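Local coordinates for amidohydrolase 2 (Bifidobacterium longum subsp. infantis, PDB 6UVZ), which probably acts as a hydrolase and belongs to the metallo-dependent hydrolase superfamily, at residues F209-S217 against D245-Y255; L164-C175 against V197-V205. All blocks are in the same frame, centred on the assembly; numbering follows the deposited sequence.

Contacts 1 and 2 illustrate two ways in which helices are fitted to a TIM barrel. In contact 2, outer helix 199-209 packs against the loop that leaves strand 159-161 and the start of helix 172-181; in contact 1, the last helix, 244-254, crosses the barrel's last strand, 214-216. Both segments of contact 2 precede those of contact 1, helix 199-209 leads directly into strand 214-216, and the contact centres are about 18 Å apart. Contact 1 is the deeper: its centre lies about 12 Å from the centre of the chain, against about 17 Å for that of contact 2. Strand 187-191 touches both. Neither contact contains a metal or ligand.

Contact 1. Residues F209-S217 against D245-Y255; sequences FGPKKVLYS and DFFENNARRAY
Asn250 of the last helix grips Val214 and Pro211, at the last barrel strand and the turn before it. Its amide nitrogen ND2 spends both hydrogens on their carbonyls, reaching Val214 O at 2.7 Å and Pro211 O at 2.9 Å, both bonds nearly straight and in the amide plane, so the amide is held against rotation. The tight part is aromatic and apolar. The backbone brings Tyr216 CB over the face of the Phe246 ring, 3.8 Å from its centroid, a CH-pi contact; the Tyr216 ring, swung anti to its own main-chain nitrogen (chi1 161°), turns to Phe247, whose CE2 lies over one of its faces. Val214 CG1 meets the edge of Phe246 at CD1, 3.5 Å away, and Leu215 CD2 packs on the helix backbone, 3.5 Å from Asn250 C.

The solvent side is looser. Here Lys212, its chain bent at chi2, brings NZ to 3.1 Å from Asp245 OD2, a salt bridge entering from above the carboxylate plane, beside the exposed Arg253.

Around the contact, strand 214-216 hydrogen-bonds through its backbone to Ser11 and Ile189, on strands 7-13 and 187-191. Helix 229-239 adds Met236 against Phe246, and the Tyr216 hydroxyl bonds that of Tyr45 on helix 38-47. Helix 244-254 crosses strand 214-216 at 116°, and just past its end Tyr255 OH bonds Glu136 on strand 135-137.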
loop_
_atom_site.group_PDB
_atom_site.type_symbol
_atom_site.label_atom_id
_atom_site.label_comp_id
_atom_site.label_asym_id
_atom_site.label_seq_id
_atom_site.Cartn_x
_atom_site.Cartn_y
_atom_site.Cartn_z
ATOM N N PHE A 209 11.450 -5.211 11.184
ATOM C CA PHE A 209 11.240 -5.698 9.824
ATOM C C PHE A 209 12.549 -5.808 9.051
ATOM O O PHE A 209 12.718 -6.727 8.242
ATOM C CB PHE A 209 10.259 -4.791 9.083
ATOM C CG PHE A 209 8.813 -5.144 9.308
ATOM C CD1 PHE A 209 8.209 -6.145 8.565
ATOM C CD2 PHE A 209 8.058 -4.474 10.258
ATOM C CE1 PHE A 209 6.882 -6.475 8.766
ATOM C CE2 PHE A 209 6.729 -4.799 10.464
ATOM C CZ PHE A 209 6.140 -5.802 9.716
ATOM N N GLY A 210 13.481 -4.889 9.285
ATOM C CA GLY A 210 14.743 -4.897 8.584
ATOM C C GLY A 210 14.721 -4.001 7.363
ATOM O O GLY A 210 13.663 -3.541 6.919
ATOM N N PRO A 211 15.897 -3.737 6.789
ATOM C CA PRO A 211 15.981 -2.841 5.630
ATOM C C PRO A 211 15.541 -3.468 4.318
ATOM O O PRO A 211 15.484 -2.760 3.305
ATOM C CB PRO A 211 17.474 -2.488 5.592
ATOM C CG PRO A 211 18.141 -3.705 6.136
ATOM C CD PRO A 211 17.220 -4.241 7.201
ATOM N N LYS A 212 15.231 -4.763 4.299
ATOM C CA LYS A 212 14.859 -5.454 3.071
ATOM C C LYS A 212 13.355 -5.617 2.899
ATOM O O LYS A 212 12.916 -6.047 1.826
ATOM C CB LYS A 212 15.521 -6.838 3.020
ATOM C CG LYS A 212 17.031 -6.802 2.874
ATOM C CD LYS A 212 17.438 -6.174 1.551
ATOM C CE LYS A 212 18.949 -6.155 1.390
ATOM N NZ LYS A 212 19.357 -5.553 0.091
ATOM N N LYS A 213 12.559 -5.289 3.912
ATOM C CA LYS A 213 11.116 -5.501 3.880
ATOM C C LYS A 213 10.375 -4.235 4.288
ATOM O O LYS A 213 9.353 -4.282 4.977
ATOM C CB LYS A 213 10.727 -6.682 4.766
ATOM C CG LYS A 213 11.314 -8.009 4.296
ATOM C CD LYS A 213 11.440 -9.021 5.426
ATOM C CE LYS A 213 10.086 -9.529 5.884
ATOM N NZ LYS A 213 10.211 -10.570 6.940
ATOM N N VAL A 214 10.884 -3.080 3.861
ATOM C CA VAL A 214 10.261 -1.788 4.121
ATOM C C VAL A 214 10.146 -1.044 2.798
ATOM O O VAL A 214 11.142 -0.875 2.087
ATOM C CB VAL A 214 11.062 -0.960 5.145
ATOM C CG1 VAL A 214 10.477 0.432 5.270
ATOM C CG2 VAL A 214 11.071 -1.653 6.499
ATOM N N LEU A 215 8.935 -0.600 2.470
ATOM C CA LEU A 215 8.639 0.022 1.188
ATOM C C LEU A 215 8.376 1.511 1.369
ATOM O O LEU A 215 7.703 1.919 2.320
ATOM C CB LEU A 215 7.420 -0.632 0.532
ATOM C CG LEU A 215 7.399 -2.159 0.436
ATOM C CD1 LEU A 215 6.014 -2.645 0.043
ATOM C CD2 LEU A 215 8.435 -2.644 -0.557
ATOM N N TYR A 216 8.901 2.319 0.451
ATOM C CA TYR A 216 8.557 3.734 0.417
ATOM C C TYR A 216 7.151 3.908 -0.138
ATOM O O TYR A 216 6.812 3.345 -1.185
ATOM C CB TYR A 216 9.548 4.532 -0.429
ATOM C CG TYR A 216 8.987 5.865 -0.869
ATOM C CD1 TYR A 216 8.863 6.920 0.027
ATOM C CD2 TYR A 216 8.560 6.065 -2.176
ATOM C CE1 TYR A 216 8.338 8.137 -0.368
ATOM C CE2 TYR A 216 8.034 7.279 -2.580
ATOM C CZ TYR A 216 7.927 8.311 -1.674
ATOM O OH TYR A 216 7.405 9.518 -2.074
ATOM N N SER A 217 6.341 4.700 0.557
ATOM C CA SER A 217 4.963 4.950 0.162
ATOM C C SER A 217 4.633 6.412 0.413
ATOM O O SER A 217 4.937 6.945 1.484
ATOM C CB SER A 217 3.998 4.043 0.933
ATOM O OG SER A 217 2.667 4.512 0.829
ATOM N N ASP A 245 17.258 0.322 -1.403
ATOM C CA ASP A 245 16.304 -0.719 -1.036
ATOM C C ASP A 245 14.964 -0.117 -0.631
ATOM O O ASP A 245 13.906 -0.578 -1.072
ATOM C CB ASP A 245 16.874 -1.580 0.090
ATOM C CG ASP A 245 18.089 -2.377 -0.343
ATOM O OD1 ASP A 245 18.110 -2.847 -1.499
ATOM O OD2 ASP A 245 19.022 -2.531 0.472
ATOM N N PHE A 246 14.993 0.927 0.200
ATOM C CA PHE A 246 13.752 1.524 0.682
ATOM C C PHE A 246 12.973 2.210 -0.435
ATOM O O PHE A 246 11.740 2.258 -0.384
ATOM C CB PHE A 246 14.057 2.515 1.807
ATOM C CG PHE A 246 12.871 3.325 2.246
ATOM C CD1 PHE A 246 11.834 2.738 2.952
ATOM C CD2 PHE A 246 12.798 4.681 1.965
ATOM C CE1 PHE A 246 10.742 3.484 3.362
ATOM C CE2 PHE A 246 11.710 5.433 2.372
ATOM C CZ PHE A 246 10.681 4.833 3.072
ATOM N N PHE A 247 13.662 2.725 -1.455
ATOM C CA PHE A 247 13.011 3.557 -2.459
ATOM C C PHE A 247 12.688 2.837 -3.762
ATOM O O PHE A 247 11.886 3.360 -4.545
ATOM C CB PHE A 247 13.873 4.788 -2.767
ATOM C CG PHE A 247 13.703 5.909 -1.779
ATOM C CD1 PHE A 247 14.623 6.106 -0.763
ATOM C CD2 PHE A 247 12.617 6.764 -1.866
ATOM C CE1 PHE A 247 14.465 7.138 0.145
ATOM C CE2 PHE A 247 12.453 7.796 -0.961
ATOM C CZ PHE A 247 13.379 7.983 0.045
ATOM N N GLU A 248 13.272 1.666 -4.025
ATOM C CA GLU A 248 12.935 0.963 -5.260
ATOM C C GLU A 248 13.168 -0.543 -5.189
ATOM O O GLU A 248 12.375 -1.316 -5.736
ATOM C CB GLU A 248 13.719 1.547 -6.442
ATOM C CG GLU A 248 15.233 1.469 -6.316
ATOM C CD GLU A 248 15.928 1.455 -7.665
ATOM O OE1 GLU A 248 15.319 0.975 -8.645
ATOM O OE2 GLU A 248 17.083 1.926 -7.746
ATOM N N ASN A 249 14.241 -0.976 -4.524
ATOM C CA ASN A 249 14.642 -2.376 -4.623
ATOM C C ASN A 249 13.707 -3.292 -3.840
ATOM O O ASN A 249 13.430 -4.416 -4.275
ATOM C CB ASN A 249 16.086 -2.545 -4.154
ATOM C CG ASN A 249 17.087 -2.018 -5.163
ATOM O OD1 ASN A 249 16.845 -2.050 -6.370
ATOM N ND2 ASN A 249 18.222 -1.531 -4.674
ATOM N N ASN A 250 13.212 -2.838 -2.686
ATOM C CA ASN A 250 12.267 -3.660 -1.934
ATOM C C ASN A 250 10.945 -3.812 -2.675
ATOM O O ASN A 250 10.299 -4.862 -2.579
ATOM C CB ASN A 250 12.029 -3.070 -0.543
ATOM C CG ASN A 250 13.250 -3.171 0.350
ATOM O OD1 ASN A 250 14.169 -3.944 0.081
ATOM N ND2 ASN A 250 13.262 -2.392 1.426
ATOM N N ALA A 251 10.528 -2.783 -3.418
ATOM C CA ALA A 251 9.292 -2.882 -4.185
ATOM C C ALA A 251 9.447 -3.809 -5.384
ATOM O O ALA A 251 8.464 -4.414 -5.828
ATOM C CB ALA A 251 8.842 -1.494 -4.641
ATOM N N ARG A 252 10.665 -3.935 -5.919
ATOM C CA ARG A 252 10.885 -4.832 -7.048
ATOM C C ARG A 252 10.722 -6.292 -6.648
ATOM O O ARG A 252 10.403 -7.133 -7.497
ATOM C CB ARG A 252 12.273 -4.603 -7.647
ATOM C CG ARG A 252 12.440 -3.263 -8.340
ATOM C CD ARG A 252 13.809 -3.152 -8.992
ATOM N NE ARG A 252 14.023 -1.841 -9.596
ATOM C CZ ARG A 252 13.678 -1.526 -10.840
ATOM N NH1 ARG A 252 13.098 -2.430 -11.618
ATOM N NH2 ARG A 252 13.911 -0.307 -11.307
ATOM N N ARG A 253 10.941 -6.616 -5.375
ATOM C CA ARG A 253 10.771 -7.984 -4.902
ATOM C C ARG A 253 9.377 -8.247 -4.353
ATOM O O ARG A 253 8.861 -9.361 -4.503
ATOM C CB ARG A 253 11.813 -8.309 -3.829
ATOM C CG ARG A 253 13.250 -8.239 -4.319
ATOM C CD ARG A 253 14.222 -8.677 -3.238
ATOM N NE ARG A 253 14.096 -7.870 -2.028
ATOM C CZ ARG A 253 14.798 -6.765 -1.792
ATOM N NH1 ARG A 253 15.680 -6.333 -2.683
ATOM N NH2 ARG A 253 14.617 -6.094 -0.664
ATOM N N ALA A 254 8.756 -7.248 -3.722
ATOM C CA ALA A 254 7.409 -7.432 -3.192
ATOM C C ALA A 254 6.388 -7.555 -4.317
ATOM O O ALA A 254 5.613 -8.518 -4.364
ATOM C CB ALA A 254 7.050 -6.272 -2.263
ATOM N N TYR A 255 6.375 -6.590 -5.233
ATOM C CA TYR A 255 5.418 -6.571 -6.332
ATOM C C TYR A 255 5.938 -7.255 -7.590
ATOM O O TYR A 255 5.219 -7.289 -8.595
ATOM C CB TYR A 255 5.023 -5.126 -6.656
ATOM C CG TYR A 255 4.261 -4.443 -5.543
ATOM C CD1 TYR A 255 2.897 -4.645 -5.389
ATOM C CD2 TYR A 255 4.906 -3.599 -4.649
ATOM C CE1 TYR A 255 2.193 -4.027 -4.374
ATOM C CE2 TYR A 255 4.210 -2.974 -3.630
ATOM C CZ TYR A 255 2.855 -3.192 -3.498
ATOM O OH TYR A 255 2.153 -2.576 -2.488
#

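Contact 2. Residues L164-C175 against V197-V205; sequences LGNVPGLDEESC and VGPDIVKYV
Two successive outer helices of the TIM barrel meet here: helix 199-209 lies against the loop after strand 159-161 and the first turn of helix 172-181. Leu164 fills the inner end. Its CD1 branch lies 3.8 Å from Val197 CG1 and equally 3.8 Å from Ile201 CG2, while CD2 turns to Val205 and comes within 3.8 Å of its CG2. The fork thus straddles the helix start and its second turn. Farther along the loop the fit is lighter, with Val167 CG2 touching Ile201 CG2 at 4.3 Å and Ile201 CD1 coming 4.2 Å from Gly169 CA.

The outer end belongs to Tyr204. A chi1 of 178° carries the ring away from its own backbone N and out toward helix 172-181, where OH donates to Cys175 O over 2.9 Å, tilted 33° from the carbonyl plane. Cys175 SG sits over one face of the same ring, 4.4 Å from its centroid and displaced toward the rim. A phenylalanine in place of Tyr204 would probably leave Cys175 O without this donor and the ring free to shift beneath the sulfur.

Behind Leu164 and Val205 lies Ile189 of strand 187-191, and Tyr204 also touches Ala179 of helix 172-181. The chemistry is therefore graded: branched aliphatic groups, with Leu164 and Val205 buried among them, pack the side nearer the barrel, whereas a single hydroxyl-to-carbonyl bond, backed by a sulfur-aromatic contact, ties the partly exposed side of the two helices together.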
loop_
_atom_site.group_PDB
_atom_site.type_symbol
_atom_site.label_atom_id
_atom_site.label_comp_id
_atom_site.label_asym_id
_atom_site.label_seq_id
_atom_site.Cartn_x
_atom_site.Cartn_y
_atom_site.Cartn_z
ATOM N N LEU A 164 1.904 1.376 7.933
ATOM C CA LEU A 164 2.515 0.966 9.199
ATOM C C LEU A 164 1.536 0.201 10.087
ATOM O O LEU A 164 1.628 0.250 11.316
ATOM C CB LEU A 164 3.092 2.169 9.951
ATOM C CG LEU A 164 4.231 2.919 9.256
ATOM C CD1 LEU A 164 4.464 4.270 9.912
ATOM C CD2 LEU A 164 5.506 2.089 9.271
ATOM N N GLY A 165 0.590 -0.507 9.473
ATOM C CA GLY A 165 -0.381 -1.291 10.204
ATOM C C GLY A 165 -1.512 -0.509 10.834
ATOM O O GLY A 165 -2.361 -1.117 11.500
ATOM N N ASN A 166 -1.556 0.812 10.643
ATOM C CA ASN A 166 -2.571 1.673 11.258
ATOM C C ASN A 166 -2.601 1.500 12.775
ATOM O O ASN A 166 -3.667 1.472 13.395
ATOM C CB ASN A 166 -3.957 1.422 10.654
ATOM C CG ASN A 166 -4.073 1.927 9.229
ATOM O OD1 ASN A 166 -4.460 3.073 8.996
ATOM N ND2 ASN A 166 -3.740 1.073 8.269
ATOM N N VAL A 167 -1.421 1.387 13.377
ATOM C CA VAL A 167 -1.300 1.171 14.816
ATOM C C VAL A 167 -1.453 2.502 15.543
ATOM O O VAL A 167 -1.071 3.551 15.002
ATOM C CB VAL A 167 0.038 0.500 15.166
ATOM C CG1 VAL A 167 0.124 -0.874 14.524
ATOM C CG2 VAL A 167 1.205 1.370 14.723
ATOM N N PRO A 168 -2.016 2.515 16.754
ATOM C CA PRO A 168 -2.078 3.782 17.500
ATOM C C PRO A 168 -0.724 4.227 18.021
ATOM O O PRO A 168 -0.398 5.418 17.951
ATOM C CB PRO A 168 -3.056 3.471 18.646
ATOM C CG PRO A 168 -3.771 2.212 18.228
ATOM C CD PRO A 168 -2.778 1.446 17.416
ATOM N N GLY A 169 0.078 3.299 18.540
ATOM C CA GLY A 169 1.386 3.635 19.067
ATOM C C GLY A 169 2.176 2.426 19.523
ATOM O O GLY A 169 2.186 1.391 18.849
ATOM N N LEU A 170 2.841 2.542 20.671
ATOM C CA LEU A 170 3.667 1.457 21.204
ATOM C C LEU A 170 2.854 0.579 22.157
ATOM O O LEU A 170 3.151 0.444 23.344
ATOM C CB LEU A 170 4.903 2.025 21.891
ATOM C CG LEU A 170 5.856 2.847 21.021
ATOM C CD1 LEU A 170 7.010 3.386 21.852
ATOM C CD2 LEU A 170 6.371 2.017 19.853
ATOM N N ASP A 171 1.807 -0.029 21.607
ATOM C CA ASP A 171 0.973 -0.942 22.374
ATOM C C ASP A 171 1.683 -2.276 22.566
ATOM O O ASP A 171 2.450 -2.725 21.709
ATOM C CB ASP A 171 -0.368 -1.165 21.674
ATOM C CG ASP A 171 -1.087 0.131 21.360
ATOM O OD1 ASP A 171 -0.980 1.084 22.162
ATOM O OD2 ASP A 171 -1.757 0.201 20.309
ATOM N N GLU A 172 1.422 -2.912 23.711
ATOM C CA GLU A 172 2.002 -4.228 23.957
ATOM C C GLU A 172 1.402 -5.285 23.040
ATOM O O GLU A 172 2.054 -6.296 22.752
ATOM C CB GLU A 172 1.822 -4.627 25.421
ATOM C CG GLU A 172 2.725 -3.873 26.385
ATOM C CD GLU A 172 2.872 -4.578 27.720
ATOM O OE1 GLU A 172 2.282 -5.666 27.889
ATOM O OE2 GLU A 172 3.581 -4.045 28.600
ATOM N N GLU A 173 0.169 -5.075 22.573
ATOM C CA GLU A 173 -0.425 -5.993 21.609
ATOM C C GLU A 173 -0.012 -5.666 20.180
ATOM O O GLU A 173 0.144 -6.580 19.362
ATOM C CB GLU A 173 -1.950 -5.976 21.730
ATOM C CG GLU A 173 -2.499 -6.890 22.815
ATOM C CD GLU A 173 -4.016 -6.939 22.821
ATOM O OE1 GLU A 173 -4.635 -6.171 23.585
ATOM O OE2 GLU A 173 -4.588 -7.741 22.052
ATOM N N SER A 174 0.170 -4.383 19.862
ATOM C CA SER A 174 0.564 -4.009 18.508
ATOM C C SER A 174 2.022 -4.358 18.238
ATOM O O SER A 174 2.361 -4.828 17.145
ATOM C CB SER A 174 0.316 -2.518 18.281
ATOM O OG SER A 174 -1.064 -2.209 18.376
ATOM N N CYS A 175 2.901 -4.134 19.219
ATOM C CA CYS A 175 4.306 -4.491 19.047
ATOM C C CYS A 175 4.486 -5.997 18.901
ATOM O O CYS A 175 5.402 -6.446 18.202
ATOM C CB CYS A 175 5.134 -3.967 20.220
ATOM S SG CYS A 175 5.326 -2.170 20.266
ATOM N N VAL A 197 3.782 10.318 9.816
ATOM C CA VAL A 197 4.282 9.153 10.533
ATOM C C VAL A 197 5.021 9.589 11.793
ATOM O O VAL A 197 5.682 10.636 11.831
ATOM C CB VAL A 197 5.185 8.299 9.623
ATOM C CG1 VAL A 197 4.397 7.791 8.424
ATOM C CG2 VAL A 197 6.394 9.100 9.167
ATOM N N GLY A 198 4.896 8.781 12.843
ATOM C CA GLY A 198 5.548 9.060 14.099
ATOM C C GLY A 198 6.945 8.479 14.151
ATOM O O GLY A 198 7.164 7.304 13.845
ATOM N N PRO A 199 7.926 9.311 14.517
ATOM C CA PRO A 199 9.310 8.815 14.630
ATOM C C PRO A 199 9.448 7.561 15.477
ATOM O O PRO A 199 10.277 6.699 15.165
ATOM C CB PRO A 199 10.055 10.000 15.263
ATOM C CG PRO A 199 9.199 11.208 15.020
ATOM C CD PRO A 199 7.853 10.781 14.509
ATOM N N ASP A 200 8.652 7.432 16.543
ATOM C CA ASP A 200 8.747 6.251 17.395
ATOM C C ASP A 200 8.295 4.997 16.657
ATOM O O ASP A 200 8.925 3.939 16.775
ATOM C CB ASP A 200 7.921 6.452 18.665
ATOM C CG ASP A 200 8.283 7.727 19.399
ATOM O OD1 ASP A 200 9.080 8.521 18.858
ATOM O OD2 ASP A 200 7.771 7.934 20.520
ATOM N N ILE A 201 7.206 5.095 15.892
ATOM C CA ILE A 201 6.705 3.936 15.160
ATOM C C ILE A 201 7.666 3.554 14.041
ATOM O O ILE A 201 7.950 2.369 13.825
ATOM C CB ILE A 201 5.287 4.212 14.622
ATOM C CG1 ILE A 201 4.261 4.215 15.761
ATOM C CG2 ILE A 201 4.902 3.190 13.562
ATOM C CD1 ILE A 201 4.089 5.556 16.446
ATOM N N VAL A 202 8.194 4.548 13.323
ATOM C CA VAL A 202 9.077 4.269 12.193
ATOM C C VAL A 202 10.354 3.582 12.665
ATOM O O VAL A 202 10.846 2.648 12.021
ATOM C CB VAL A 202 9.382 5.566 11.420
ATOM C CG1 VAL A 202 10.319 5.285 10.254
ATOM C CG2 VAL A 202 8.093 6.206 10.931
ATOM N N LYS A 203 10.906 4.028 13.796
ATOM C CA LYS A 203 12.145 3.436 14.293
ATOM C C LYS A 203 11.948 1.976 14.684
ATOM O O LYS A 203 12.800 1.129 14.392
ATOM C CB LYS A 203 12.676 4.244 15.477
ATOM C CG LYS A 203 13.235 5.606 15.097
ATOM C CD LYS A 203 13.609 6.418 16.326
ATOM C CE LYS A 203 14.103 7.804 15.940
ATOM N NZ LYS A 203 14.439 8.630 17.133
ATOM N N TYR A 204 10.830 1.661 15.340
ATOM C CA TYR A 204 10.567 0.277 15.723
ATOM C C TYR A 204 10.284 -0.597 14.508
ATOM O O TYR A 204 10.640 -1.781 14.503
ATOM C CB TYR A 204 9.400 0.212 16.707
ATOM C CG TYR A 204 9.026 -1.195 17.118
ATOM C CD1 TYR A 204 7.940 -1.843 16.542
ATOM C CD2 TYR A 204 9.763 -1.878 18.075
ATOM C CE1 TYR A 204 7.596 -3.129 16.912
ATOM C CE2 TYR A 204 9.428 -3.165 18.452
ATOM C CZ TYR A 204 8.344 -3.785 17.867
ATOM O OH TYR A 204 8.008 -5.066 18.240
ATOM N N VAL A 205 9.647 -0.038 13.477
ATOM C CA VAL A 205 9.331 -0.819 12.285
ATOM C C VAL A 205 10.604 -1.191 11.533
ATOM O O VAL A 205 10.751 -2.323 11.057
ATOM C CB VAL A 205 8.344 -0.045 11.392
ATOM C CG1 VAL A 205 8.324 -0.621 9.987
ATOM C CG2 VAL A 205 6.947 -0.080 11.997
#